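Local coordinates for protein putative enoyl-CoA hydratase (PDB 3GKB) that is of unknown exact function but, as a putative enoyl-CoA hydratase of the crotonase-like family, probably acts on acyl-CoA thioesters, at residues B[20-25]-B[42-47]; B[54-59]-B[103-108]; B[136-141]-B[178-183]; B[110-115]-B[197-202]; B[70-75]-B[260-265]. All blocks are in the same frame, centred on the assembly; numbering follows the deposited sequence.

From the N terminus, contact 1 closes a short loop, laying helix 34-48 on strand 19-24. Contact 2 follows in series: strand 55-60, beside strand 19-24 in the same sheet, pairs with the start of strand 108-113. Contact 4 continues along that strand to helix 195-210 and closes a longer loop, inside which contact 3 is nested, joining the short second sheet to helix 180-186. Contact 5, reaching from residues 70-75 to the C-terminal helices, encloses contacts 3 and 4 and crosses contact 2. Contacts 1 and 2, 2 and 4, and 3 and 4 touch. Contact 5 stands apart, its centre about 27 Å from that of contact 2.

Contact 1: B[20-25]-B[42-47]; sequences ARIILD and TVLTTL
I22 offers a single methyl, CD1, to three side chains of the helix segment 42-47. It meets V43 tip to tip, CD1 lying 3.8 Å from V43 CG1, and crosses L44 at a slant with CD1 3.9 Å from L44 CD2. L47 completes the set, its CD1 coming to 4.0 Å from I22 CD1. The same leucine spreads its fork over A20, whose CB lies 4.1 Å from L47 CD2. What lets I22 reach so far is its extended outer chain, with CD1 anti to CA (chi2 176°), which carries the methyl straight out from the strand. In the next shell, V13 of strand 11-16 touches both I22 and V43, while I56 and F58 of strand 55-60 lean on I22 from the neighbouring strand. The short segments 20-24 and 42-47 run almost exactly antiparallel (176°), their axes 11.3 Å apart, within the beta-alpha-beta unit formed by strand 19-24, helix 34-48 and strand 55-60. The chemistry across the contact is purely apolar, so between these two segments it is shape and burial that hold helix to strand; the directed bonds of the helix end, from L44 O and L47 O, go to Q105 and Q107.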
# COMPACT_ATOMS: atom_id res chain seq x y z
N ALA B 20 -14.62 -25.58 -4.94
CA ALA B 20 -15.11 -25.55 -6.32
C ALA B 20 -14.06 -24.96 -7.25
O ALA B 20 -13.42 -23.99 -6.90
CB ALA B 20 -16.40 -24.79 -6.43
N ARG B 21 -13.86 -25.57 -8.41
CA ARG B 21 -12.94 -25.06 -9.42
C ARG B 21 -13.78 -24.60 -10.60
O ARG B 21 -14.59 -25.37 -11.13
CB ARG B 21 -11.94 -26.14 -9.86
CG ARG B 21 -10.82 -26.35 -8.86
CD ARG B 21 -9.83 -27.36 -9.39
NE ARG B 21 -10.39 -28.70 -9.39
CZ ARG B 21 -9.91 -29.73 -10.10
NH1 ARG B 21 -8.86 -29.60 -10.90
NH2 ARG B 21 -10.51 -30.92 -10.01
N ILE B 22 -13.63 -23.33 -10.97
CA ILE B 22 -14.33 -22.78 -12.11
C ILE B 22 -13.27 -22.54 -13.17
O ILE B 22 -12.35 -21.77 -12.96
CB ILE B 22 -15.09 -21.48 -11.73
CG1 ILE B 22 -16.16 -21.77 -10.66
CG2 ILE B 22 -15.70 -20.85 -12.95
CD1 ILE B 22 -16.90 -20.53 -10.15
N ILE B 23 -13.39 -23.25 -14.28
CA ILE B 23 -12.41 -23.18 -15.35
C ILE B 23 -13.06 -22.43 -16.50
O ILE B 23 -14.08 -22.87 -17.06
CB ILE B 23 -11.98 -24.59 -15.85
CG1 ILE B 23 -11.43 -25.42 -14.67
CG2 ILE B 23 -10.94 -24.44 -16.97
CD1 ILE B 23 -11.25 -26.92 -14.97
N LEU B 24 -12.46 -21.30 -16.87
CA LEU B 24 -12.97 -20.41 -17.88
C LEU B 24 -12.47 -20.89 -19.26
O LEU B 24 -11.28 -21.12 -19.44
CB LEU B 24 -12.53 -18.97 -17.58
CG LEU B 24 -12.95 -18.45 -16.19
CD1 LEU B 24 -12.02 -17.33 -15.70
CD2 LEU B 24 -14.35 -17.95 -16.23
N ASP B 25 -13.41 -21.10 -20.20
CA ASP B 25 -13.11 -21.75 -21.48
C ASP B 25 -14.08 -21.26 -22.56
O ASP B 25 -15.19 -21.81 -22.75
CB ASP B 25 -13.16 -23.27 -21.33
CG ASP B 25 -12.58 -24.03 -22.54
OD1 ASP B 25 -12.19 -23.41 -23.55
OD2 ASP B 25 -12.46 -25.29 -22.45
N THR B 42 -25.02 -17.15 -12.69
CA THR B 42 -25.70 -18.40 -12.33
C THR B 42 -24.85 -19.30 -11.43
O THR B 42 -25.33 -19.76 -10.38
CB THR B 42 -26.14 -19.20 -13.59
OG1 THR B 42 -26.99 -18.36 -14.39
CG2 THR B 42 -26.90 -20.46 -13.20
N VAL B 43 -23.60 -19.52 -11.83
CA VAL B 43 -22.75 -20.42 -11.08
C VAL B 43 -22.41 -19.86 -9.70
O VAL B 43 -22.51 -20.57 -8.71
CB VAL B 43 -21.47 -20.79 -11.84
CG1 VAL B 43 -20.52 -21.58 -10.92
CG2 VAL B 43 -21.80 -21.61 -13.03
N LEU B 44 -22.06 -18.58 -9.63
CA LEU B 44 -21.71 -18.00 -8.33
C LEU B 44 -22.92 -17.87 -7.40
O LEU B 44 -22.80 -18.09 -6.21
CB LEU B 44 -20.97 -16.67 -8.49
CG LEU B 44 -19.56 -16.77 -9.07
CD1 LEU B 44 -18.98 -15.38 -9.31
CD2 LEU B 44 -18.61 -17.58 -8.17
N THR B 45 -24.07 -17.53 -7.95
CA THR B 45 -25.28 -17.43 -7.14
C THR B 45 -25.65 -18.80 -6.57
O THR B 45 -25.94 -18.91 -5.37
CB THR B 45 -26.44 -16.82 -7.97
OG1 THR B 45 -26.07 -15.48 -8.34
CG2 THR B 45 -27.73 -16.74 -7.17
N THR B 46 -25.56 -19.85 -7.39
CA THR B 46 -25.80 -21.22 -6.93
C THR B 46 -24.79 -21.64 -5.86
O THR B 46 -25.16 -22.24 -4.85
CB THR B 46 -25.72 -22.22 -8.07
OG1 THR B 46 -26.65 -21.86 -9.12
CG2 THR B 46 -26.00 -23.63 -7.56
N LEU B 47 -23.52 -21.35 -6.08
CA LEU B 47 -22.51 -21.70 -5.08
C LEU B 47 -22.69 -20.98 -3.76
O LEU B 47 -22.44 -21.58 -2.70
CB LEU B 47 -21.09 -21.50 -5.61
CG LEU B 47 -20.61 -22.51 -6.66
CD1 LEU B 47 -19.34 -22.01 -7.39
CD2 LEU B 47 -20.38 -23.88 -5.98

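Contact 2: B[54-59]-B[103-108]; sequences RVIVFS and RHQPQV
V55 and V108 form a parallel beta bridge where strand 55-60 meets the beginning of strand 108-113 in the central sheet of the crotonase fold. V108 N donates to R54 O (3.1 Å), and V108 O accepts from I56 N (2.8 Å). Just before the bridge, two folded glutamines receive the side chain of I56. Q105 sends CG away from its own backbone N (chi1 -168°) and then bends at chi2. Q107 takes the other course, CG lying beside the backbone N (chi1 -75°), and bends at chi2 as well. The two amides thereby meet, Q105 NE2 donating to Q107 OE1 at 3.0 Å, with the acceptor close to the amide plane of Q105. The other end of the Q107 amide, NE2, bonds to L47 O and V53 O, while Q105 NE2 also reaches L44 O, so the pair ties the loop to the end of helix 34-48. An alanine in place of Q107 would probably leave L47 O and V53 O without this donor and take from the Q105 amide one of its two acceptors. I56 crosses Q105 at about a right angle, its CD1 resting 3.8 Å from Q105 NE2 and 3.7 Å from Q107 OE1.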
# COMPACT_ATOMS: atom_id res chain seq x y z
N ARG B 54 -16.60 -24.22 0.35
CA ARG B 54 -16.00 -23.17 1.17
C ARG B 54 -14.98 -22.28 0.44
O ARG B 54 -14.67 -21.17 0.89
CB ARG B 54 -15.40 -23.81 2.43
CG ARG B 54 -16.46 -24.48 3.32
CD ARG B 54 -15.87 -25.10 4.54
NE ARG B 54 -14.96 -26.20 4.22
CZ ARG B 54 -15.32 -27.45 3.92
NH1 ARG B 54 -16.61 -27.79 3.87
NH2 ARG B 54 -14.40 -28.37 3.64
N VAL B 55 -14.43 -22.77 -0.67
CA VAL B 55 -13.40 -22.07 -1.44
C VAL B 55 -13.76 -22.22 -2.89
O VAL B 55 -14.24 -23.30 -3.30
CB VAL B 55 -11.97 -22.67 -1.18
CG1 VAL B 55 -10.92 -21.98 -2.06
CG2 VAL B 55 -11.61 -22.56 0.33
N ILE B 56 -13.53 -21.16 -3.67
CA ILE B 56 -13.70 -21.23 -5.14
C ILE B 56 -12.38 -20.79 -5.79
O ILE B 56 -11.80 -19.77 -5.41
CB ILE B 56 -14.82 -20.27 -5.63
CG1 ILE B 56 -16.17 -20.69 -5.04
CG2 ILE B 56 -14.83 -20.20 -7.17
CD1 ILE B 56 -17.27 -19.61 -5.14
N VAL B 57 -11.88 -21.60 -6.73
CA VAL B 57 -10.65 -21.27 -7.45
C VAL B 57 -10.99 -21.08 -8.93
O VAL B 57 -11.55 -21.98 -9.58
CB VAL B 57 -9.57 -22.34 -7.37
CG1 VAL B 57 -8.29 -21.86 -8.13
CG2 VAL B 57 -9.21 -22.69 -5.91
N PHE B 58 -10.66 -19.91 -9.45
CA PHE B 58 -10.85 -19.59 -10.86
C PHE B 58 -9.56 -19.81 -11.61
O PHE B 58 -8.51 -19.31 -11.19
CB PHE B 58 -11.24 -18.13 -11.03
CG PHE B 58 -12.51 -17.73 -10.34
CD1 PHE B 58 -13.73 -17.87 -10.96
CD2 PHE B 58 -12.48 -17.16 -9.09
CE1 PHE B 58 -14.90 -17.45 -10.33
CE2 PHE B 58 -13.64 -16.76 -8.47
CZ PHE B 58 -14.86 -16.92 -9.10
N SER B 59 -9.65 -20.52 -12.73
CA SER B 59 -8.50 -20.73 -13.59
C SER B 59 -8.96 -20.68 -15.05
O SER B 59 -10.15 -20.64 -15.35
CB SER B 59 -7.79 -22.05 -13.25
OG SER B 59 -8.60 -23.17 -13.59
N ARG B 103 -16.58 -9.95 -5.33
CA ARG B 103 -16.13 -9.29 -4.09
C ARG B 103 -17.02 -9.66 -2.88
O ARG B 103 -16.54 -9.66 -1.77
CB ARG B 103 -16.18 -7.77 -4.22
CG ARG B 103 -15.02 -7.13 -4.97
CD ARG B 103 -14.66 -5.75 -4.40
NE ARG B 103 -15.80 -4.87 -4.30
CZ ARG B 103 -16.17 -4.15 -3.23
NH1 ARG B 103 -17.26 -3.38 -3.30
NH2 ARG B 103 -15.46 -4.16 -2.11
N HIS B 104 -18.30 -9.92 -3.12
CA HIS B 104 -19.26 -10.23 -2.04
C HIS B 104 -19.57 -11.73 -1.87
O HIS B 104 -20.44 -12.11 -1.05
CB HIS B 104 -20.52 -9.40 -2.26
CG HIS B 104 -20.26 -7.93 -2.15
ND1 HIS B 104 -20.06 -7.14 -3.26
CD2 HIS B 104 -20.15 -7.12 -1.07
CE1 HIS B 104 -19.84 -5.89 -2.86
NE2 HIS B 104 -19.90 -5.86 -1.54
N GLN B 105 -18.84 -12.58 -2.58
CA GLN B 105 -19.06 -14.03 -2.53
C GLN B 105 -18.77 -14.54 -1.11
O GLN B 105 -17.80 -14.09 -0.46
CB GLN B 105 -18.18 -14.72 -3.57
CG GLN B 105 -18.48 -16.22 -3.85
CD GLN B 105 -19.80 -16.44 -4.58
OE1 GLN B 105 -20.30 -15.57 -5.31
NE2 GLN B 105 -20.38 -17.63 -4.40
N PRO B 106 -19.63 -15.44 -0.58
CA PRO B 106 -19.37 -15.95 0.78
C PRO B 106 -18.11 -16.82 0.88
O PRO B 106 -17.38 -16.71 1.85
CB PRO B 106 -20.62 -16.77 1.12
CG PRO B 106 -21.46 -16.80 -0.05
CD PRO B 106 -20.98 -15.77 -1.05
N GLN B 107 -17.90 -17.71 -0.09
CA GLN B 107 -16.70 -18.55 -0.16
C GLN B 107 -15.45 -17.68 -0.31
O GLN B 107 -15.51 -16.59 -0.85
CB GLN B 107 -16.75 -19.49 -1.37
CG GLN B 107 -17.70 -20.67 -1.24
CD GLN B 107 -19.16 -20.33 -1.59
OE1 GLN B 107 -19.45 -19.26 -2.11
NE2 GLN B 107 -20.07 -21.27 -1.31
N VAL B 108 -14.31 -18.21 0.11
CA VAL B 108 -13.04 -17.55 -0.21
C VAL B 108 -12.82 -17.71 -1.71
O VAL B 108 -12.96 -18.83 -2.24
CB VAL B 108 -11.88 -18.22 0.53
CG1 VAL B 108 -10.52 -17.61 0.06
CG2 VAL B 108 -12.07 -18.11 2.04

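Contact 3: B[136-141]-B[178-183]; sequences ETAGLG and FDAETA
L140 and F178 join two short strands through a pair of backbone hydrogen bonds. L140 N donates to F178 O at 3.0 Å, and F178 N returns a bond to L140 O at 2.7 Å, which makes this an antiparallel hydrogen-bonded pair. A weaker CA-H...O contact, G139 CA to F178 O, sits next to them.

Apolar contacts flank the bonds. L140 CD1 reaches the first turn of helix 180-186, 4.0 Å from A183 CB, and the methyls of A138 and A180 touch, CB 4.2 Å from CB. A133 of strand 130-134 touches both alanines, and L140 packs onward against A122 and V125 of helix 120-127. The ring of F178 turns away: CG lies beside its own backbone N (chi1 -76°), L140 O stands at the ring edge near its plane, and the residue packs on R191 of the third subunit.

One water spans the segments, donating to A138 O (2.6 Å) and accepting from A180 N, an amide at the start of the helix.

D179 is the N-cap of helix 180-186: its OD1 takes T182 N (2.9 Å) nearly head-on and also T182 OG1, which arrives on the syn side 34° out of the carboxylate plane. Two donors on one oxygen should limit the carboxylate's rotation.

Together these features describe a short edge strand running straight into an N-capped helix, with residues 139-141 in the middle of the small second sheet of the crotonase fold, close to a subunit interface.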
# COMPACT_ATOMS: atom_id res chain seq x y z
N GLU B 136 6.64 -15.94 -14.89
CA GLU B 136 7.19 -15.94 -16.26
C GLU B 136 6.21 -15.59 -17.34
O GLU B 136 6.61 -15.11 -18.39
CB GLU B 136 7.78 -17.33 -16.61
CG GLU B 136 9.01 -17.74 -15.81
CD GLU B 136 8.66 -18.56 -14.56
OE1 GLU B 136 7.56 -18.35 -14.01
OE2 GLU B 136 9.49 -19.39 -14.13
N THR B 137 4.92 -15.88 -17.12
CA THR B 137 3.93 -15.88 -18.18
C THR B 137 2.75 -14.92 -17.96
O THR B 137 2.14 -14.49 -18.92
CB THR B 137 3.39 -17.32 -18.40
OG1 THR B 137 2.91 -17.83 -17.16
CG2 THR B 137 4.52 -18.25 -18.88
N ALA B 138 2.43 -14.59 -16.72
CA ALA B 138 1.22 -13.85 -16.45
C ALA B 138 1.37 -12.39 -16.84
O ALA B 138 2.47 -11.82 -16.81
CB ALA B 138 0.85 -13.94 -15.00
N GLY B 139 0.25 -11.76 -17.13
CA GLY B 139 0.22 -10.32 -17.37
C GLY B 139 -1.13 -9.71 -17.04
O GLY B 139 -2.16 -10.35 -17.21
N LEU B 140 -1.12 -8.46 -16.58
CA LEU B 140 -2.31 -7.72 -16.23
C LEU B 140 -2.23 -6.34 -16.83
O LEU B 140 -1.21 -5.65 -16.68
CB LEU B 140 -2.43 -7.57 -14.72
CG LEU B 140 -3.01 -8.72 -13.96
CD1 LEU B 140 -2.71 -8.54 -12.49
CD2 LEU B 140 -4.54 -8.80 -14.23
N GLY B 141 -3.28 -5.94 -17.52
CA GLY B 141 -3.33 -4.60 -18.07
C GLY B 141 -4.74 -4.04 -18.15
O GLY B 141 -5.71 -4.78 -18.39
N PHE B 178 1.37 -5.19 -17.39
CA PHE B 178 2.25 -5.35 -16.23
C PHE B 178 2.59 -6.81 -16.03
O PHE B 178 1.73 -7.66 -16.12
CB PHE B 178 1.56 -4.79 -14.97
CG PHE B 178 1.57 -3.31 -14.92
CD1 PHE B 178 2.40 -2.63 -14.02
CD2 PHE B 178 0.81 -2.57 -15.80
CE1 PHE B 178 2.44 -1.26 -14.00
CE2 PHE B 178 0.87 -1.17 -15.79
CZ PHE B 178 1.68 -0.53 -14.89
N ASP B 179 3.86 -7.11 -15.80
CA ASP B 179 4.22 -8.48 -15.49
C ASP B 179 3.84 -8.84 -14.06
O ASP B 179 3.48 -7.98 -13.25
CB ASP B 179 5.69 -8.77 -15.80
CG ASP B 179 6.66 -7.97 -14.96
OD1 ASP B 179 6.37 -7.55 -13.83
OD2 ASP B 179 7.79 -7.75 -15.46
N ALA B 180 3.87 -10.12 -13.74
CA ALA B 180 3.45 -10.59 -12.42
C ALA B 180 4.23 -9.98 -11.28
O ALA B 180 3.65 -9.62 -10.26
CB ALA B 180 3.51 -12.14 -12.34
N GLU B 181 5.54 -9.86 -11.42
CA GLU B 181 6.38 -9.34 -10.35
C GLU B 181 6.07 -7.88 -10.03
O GLU B 181 6.06 -7.50 -8.87
CB GLU B 181 7.88 -9.50 -10.66
N THR B 182 5.83 -7.08 -11.06
CA THR B 182 5.42 -5.69 -10.88
C THR B 182 4.03 -5.59 -10.28
O THR B 182 3.79 -4.81 -9.35
CB THR B 182 5.54 -4.85 -12.18
OG1 THR B 182 6.83 -5.06 -12.76
CG2 THR B 182 5.34 -3.37 -11.87
N ALA B 183 3.10 -6.39 -10.78
CA ALA B 183 1.73 -6.39 -10.26
C ALA B 183 1.73 -6.74 -8.76
O ALA B 183 1.04 -6.11 -7.97
CB ALA B 183 0.84 -7.35 -11.07
O HOH W 1 4.85 -12.11 -15.89

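Contact 4: B[110-115]-B[197-202]; sequences IVKLAG and ELDEYV
K112 lays its aliphatic chain across L198 and V202, with CG 3.8 Å from L198 CD2 and 4.1 Å from V202 CG2. This is strand-on-helix packing in the crotonase fold: helix 195-210 lies against one face of the central sheet, and its short segment runs nearly antiparallel to strand 110-113, at 170° and 9.4 Å between axes. The lysine leaves the strand extended, CG anti to the backbone N, and then bends at chi3 (71°), which swings NZ past the leucine to the carboxylate of D199. The resulting salt bridge joins K112 NZ to D199 OD1 at 2.8 Å. The ammonium meets this oxygen on its anti side, somewhat out of the carboxylate plane, and the two side chains cross at about a right angle. A water bridges the same two residues, accepting from K112 NZ and donating to D199 O, so D199 is held through its side chain and its backbone. With a methionine here in place of K112, D199 would probably lose its charged mate and the bridging water one of its anchors.

Away from the salt bridge the contact is apolar, and I110, L198 and V202 are buried. F132 of strand 130-134 touches all three, and V57 of strand 55-60 also packs on V202, so the helix rests on three neighbouring strands. L198 CD2 wedges toward the end of the strand, 3.7 Å from L113 O. At the other end, I110 and V202 slide past each other in opposite directions, their closest methyls, I110 CG2 and V202 CG1, 3.9 Å apart.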
# COMPACT_ATOMS: atom_id res chain seq x y z
N ILE B 110 -10.28 -17.39 -5.00
CA ILE B 110 -8.86 -17.41 -5.33
C ILE B 110 -8.73 -17.42 -6.85
O ILE B 110 -9.37 -18.23 -7.51
CB ILE B 110 -8.17 -18.69 -4.76
CG1 ILE B 110 -8.26 -18.72 -3.23
CG2 ILE B 110 -6.68 -18.74 -5.19
CD1 ILE B 110 -7.82 -20.08 -2.60
N VAL B 111 -7.92 -16.53 -7.41
CA VAL B 111 -7.63 -16.56 -8.86
C VAL B 111 -6.22 -17.12 -9.06
O VAL B 111 -5.27 -16.70 -8.40
CB VAL B 111 -7.73 -15.16 -9.52
CG1 VAL B 111 -7.08 -15.14 -10.93
CG2 VAL B 111 -9.22 -14.67 -9.59
N LYS B 112 -6.12 -18.10 -9.95
CA LYS B 112 -4.85 -18.62 -10.43
C LYS B 112 -4.59 -18.07 -11.83
O LYS B 112 -5.25 -18.50 -12.80
CB LYS B 112 -4.90 -20.14 -10.48
CG LYS B 112 -3.62 -20.76 -11.02
CD LYS B 112 -3.59 -22.27 -10.80
CE LYS B 112 -4.57 -23.00 -11.68
NZ LYS B 112 -4.44 -24.50 -11.58
N LEU B 113 -3.64 -17.14 -11.93
CA LEU B 113 -3.37 -16.39 -13.16
C LEU B 113 -2.07 -16.86 -13.78
O LEU B 113 -0.98 -16.54 -13.30
CB LEU B 113 -3.32 -14.88 -12.88
CG LEU B 113 -3.04 -13.99 -14.10
CD1 LEU B 113 -4.25 -14.07 -15.08
CD2 LEU B 113 -2.75 -12.55 -13.71
N ALA B 114 -2.19 -17.57 -14.90
CA ALA B 114 -1.04 -18.06 -15.63
C ALA B 114 -0.75 -17.24 -16.87
O ALA B 114 0.43 -17.09 -17.22
CB ALA B 114 -1.21 -19.54 -15.98
N GLY B 115 -1.77 -16.65 -17.48
CA GLY B 115 -1.63 -15.92 -18.71
C GLY B 115 -2.05 -14.46 -18.59
O GLY B 115 -1.92 -13.83 -17.52
N GLU B 197 5.51 -23.98 -10.40
CA GLU B 197 5.06 -24.23 -9.02
C GLU B 197 3.64 -23.71 -8.72
O GLU B 197 3.07 -24.03 -7.69
CB GLU B 197 6.01 -23.57 -8.03
CG GLU B 197 7.41 -24.21 -8.02
CD GLU B 197 8.46 -23.38 -7.28
OE1 GLU B 197 8.10 -22.51 -6.48
OE2 GLU B 197 9.66 -23.60 -7.52
N LEU B 198 3.09 -22.92 -9.63
CA LEU B 198 1.85 -22.21 -9.35
C LEU B 198 0.65 -23.12 -9.09
O LEU B 198 -0.15 -22.85 -8.19
CB LEU B 198 1.55 -21.24 -10.49
CG LEU B 198 0.27 -20.44 -10.34
CD1 LEU B 198 0.36 -19.55 -9.12
CD2 LEU B 198 -0.06 -19.68 -11.65
N ASP B 199 0.52 -24.17 -9.89
CA ASP B 199 -0.64 -25.07 -9.80
C ASP B 199 -0.67 -25.78 -8.44
O ASP B 199 -1.73 -25.84 -7.77
CB ASP B 199 -0.61 -26.11 -10.92
CG ASP B 199 -0.81 -25.50 -12.29
OD1 ASP B 199 -1.74 -24.65 -12.43
OD2 ASP B 199 -0.03 -25.89 -13.21
N GLU B 200 0.46 -26.33 -8.02
CA GLU B 200 0.55 -26.98 -6.72
C GLU B 200 0.39 -25.98 -5.54
O GLU B 200 -0.25 -26.29 -4.54
CB GLU B 200 1.84 -27.84 -6.59
CG GLU B 200 1.81 -29.11 -7.47
CD GLU B 200 2.85 -30.16 -7.01
OE1 GLU B 200 3.87 -29.76 -6.42
OE2 GLU B 200 2.60 -31.38 -7.22
N TYR B 201 0.94 -24.78 -5.69
CA TYR B 201 0.83 -23.76 -4.66
C TYR B 201 -0.64 -23.34 -4.39
O TYR B 201 -1.10 -23.31 -3.24
CB TYR B 201 1.61 -22.52 -5.10
CG TYR B 201 1.74 -21.49 -4.03
CD1 TYR B 201 2.92 -21.39 -3.28
CD2 TYR B 201 0.70 -20.61 -3.74
CE1 TYR B 201 3.04 -20.43 -2.28
CE2 TYR B 201 0.82 -19.67 -2.75
CZ TYR B 201 2.00 -19.58 -2.03
OH TYR B 201 2.13 -18.64 -1.03
N VAL B 202 -1.37 -23.05 -5.46
CA VAL B 202 -2.79 -22.68 -5.34
C VAL B 202 -3.62 -23.85 -4.80
O VAL B 202 -4.46 -23.68 -3.91
CB VAL B 202 -3.35 -22.13 -6.67
CG1 VAL B 202 -4.89 -21.92 -6.62
CG2 VAL B 202 -2.58 -20.84 -7.03
O HOH W 2 -4.20 -25.75 -9.03

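Contact 5: B[70-75]-B[260-265]; sequences VDMRIG and GAQTPA
An Asx turn at D71, set on a type I beta turn from D71 to I74, is gripped by the carboxamide of Q262, in the turn between helices 248-258 and 264-268. Both ends of the amide are used. Q262 NE2 donates to D71 OD1 at 3.1 Å, the oxygen lying close to the amide plane, while Q262 OE1 accepts from M72 N at 2.6 Å. The glutamine manages this because its chain is extended beyond CG (chi2 -162°), which lets the amide span from one loop to the other.

D71 OD1 has a second donor. R73 N, whose bond to D71 OD1 defines the Asx turn, comes from above the carboxylate plane at 3.0 Å, whereas Q262 NE2 arrives on the anti side, from the opposite face. Carboxylate and amide planes stand 45° apart. Held by two donors, the carboxylate is likely to have little freedom to rotate.

Alongside, M72 supplies an apolar contact. Bent at chi3 (78°), it brings SD to 3.5 Å from A261 CB, and I253 and L257 of helix 248-258 continue this packing.

In the second loop, G260 is the C-prime residue of a Schellman motif that ends helix 248-258, and a type II turn from G260 to T263 follows. T263, the N-cap of helix 264-268, donates through OG1 to G260 O, while Q262 N bonds to E267.

The arrangement is thus a Schellman-ended helix passing through a type II turn into an N-capped helix, with a glutamine of that turn docked on an Asx turn. In crotonase relatives the corresponding loop after the strand commonly borders the acyl-CoA site, which this one may do too.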
# COMPACT_ATOMS: atom_id res chain seq x y z
N VAL B 70 -13.61 -7.63 -22.14
CA VAL B 70 -15.02 -7.72 -22.52
C VAL B 70 -15.15 -7.73 -24.05
O VAL B 70 -14.43 -7.03 -24.75
CB VAL B 70 -15.83 -6.56 -21.89
CG1 VAL B 70 -17.25 -6.52 -22.45
CG2 VAL B 70 -15.86 -6.73 -20.36
N ASP B 71 -16.08 -8.53 -24.52
CA ASP B 71 -16.36 -8.69 -25.94
C ASP B 71 -16.59 -7.32 -26.57
O ASP B 71 -17.46 -6.55 -26.16
CB ASP B 71 -17.58 -9.59 -26.09
CG ASP B 71 -17.99 -9.80 -27.55
OD1 ASP B 71 -17.22 -9.42 -28.47
OD2 ASP B 71 -19.12 -10.34 -27.74
N MET B 72 -15.79 -7.01 -27.56
CA MET B 72 -15.86 -5.69 -28.20
C MET B 72 -17.14 -5.53 -29.05
O MET B 72 -17.48 -4.42 -29.46
CB MET B 72 -14.60 -5.48 -29.04
CG MET B 72 -13.30 -5.16 -28.20
SD MET B 72 -11.72 -5.44 -29.12
CE MET B 72 -11.63 -4.01 -30.12
N ARG B 73 -17.80 -6.64 -29.34
CA ARG B 73 -19.08 -6.64 -30.04
C ARG B 73 -20.29 -6.70 -29.10
O ARG B 73 -21.43 -6.86 -29.57
CB ARG B 73 -19.16 -7.82 -31.00
CG ARG B 73 -18.05 -7.86 -32.02
CD ARG B 73 -18.50 -8.68 -33.19
NE ARG B 73 -17.70 -8.40 -34.36
CZ ARG B 73 -16.62 -9.08 -34.70
NH1 ARG B 73 -16.18 -10.08 -33.94
NH2 ARG B 73 -15.96 -8.73 -35.80
N ILE B 74 -20.06 -6.57 -27.79
CA ILE B 74 -21.15 -6.73 -26.83
C ILE B 74 -22.28 -5.69 -27.01
O ILE B 74 -23.41 -5.93 -26.62
CB ILE B 74 -20.62 -6.75 -25.36
CG1 ILE B 74 -21.64 -7.45 -24.45
CG2 ILE B 74 -20.23 -5.35 -24.88
CD1 ILE B 74 -21.09 -7.84 -23.12
N GLY B 75 -21.97 -4.55 -27.62
CA GLY B 75 -22.94 -3.48 -27.81
C GLY B 75 -23.78 -3.65 -29.05
O GLY B 75 -24.68 -2.84 -29.29
N GLY B 260 -7.72 -7.33 -36.08
CA GLY B 260 -7.43 -8.61 -35.46
C GLY B 260 -7.63 -8.73 -33.96
O GLY B 260 -7.23 -9.75 -33.39
N ALA B 261 -8.23 -7.73 -33.30
CA ALA B 261 -8.56 -7.94 -31.89
C ALA B 261 -9.47 -9.18 -31.77
O ALA B 261 -10.23 -9.51 -32.69
CB ALA B 261 -9.20 -6.67 -31.25
N GLN B 262 -9.34 -9.89 -30.66
CA GLN B 262 -10.18 -11.03 -30.34
C GLN B 262 -9.79 -12.26 -31.16
O GLN B 262 -10.54 -13.22 -31.25
CB GLN B 262 -11.68 -10.68 -30.40
CG GLN B 262 -11.98 -9.48 -29.50
CD GLN B 262 -13.45 -9.25 -29.10
OE1 GLN B 262 -13.69 -8.47 -28.19
NE2 GLN B 262 -14.41 -9.90 -29.77
N THR B 263 -8.59 -12.20 -31.72
CA THR B 263 -7.88 -13.35 -32.25
C THR B 263 -6.61 -13.50 -31.44
O THR B 263 -6.07 -12.52 -30.94
CB THR B 263 -7.51 -13.17 -33.73
OG1 THR B 263 -6.44 -12.22 -33.86
CG2 THR B 263 -8.70 -12.69 -34.51
N PRO B 264 -6.08 -14.73 -31.34
CA PRO B 264 -4.85 -14.93 -30.55
C PRO B 264 -3.69 -14.05 -30.96
O PRO B 264 -3.02 -13.44 -30.09
CB PRO B 264 -4.54 -16.40 -30.77
CG PRO B 264 -5.90 -17.00 -30.98
CD PRO B 264 -6.63 -16.00 -31.83
N ALA B 265 -3.46 -13.92 -32.26
CA ALA B 265 -2.30 -13.02 -32.69
C ALA B 265 -2.52 -11.54 -32.33
O ALA B 265 -1.58 -10.84 -31.94
CB ALA B 265 -2.03 -13.18 -34.18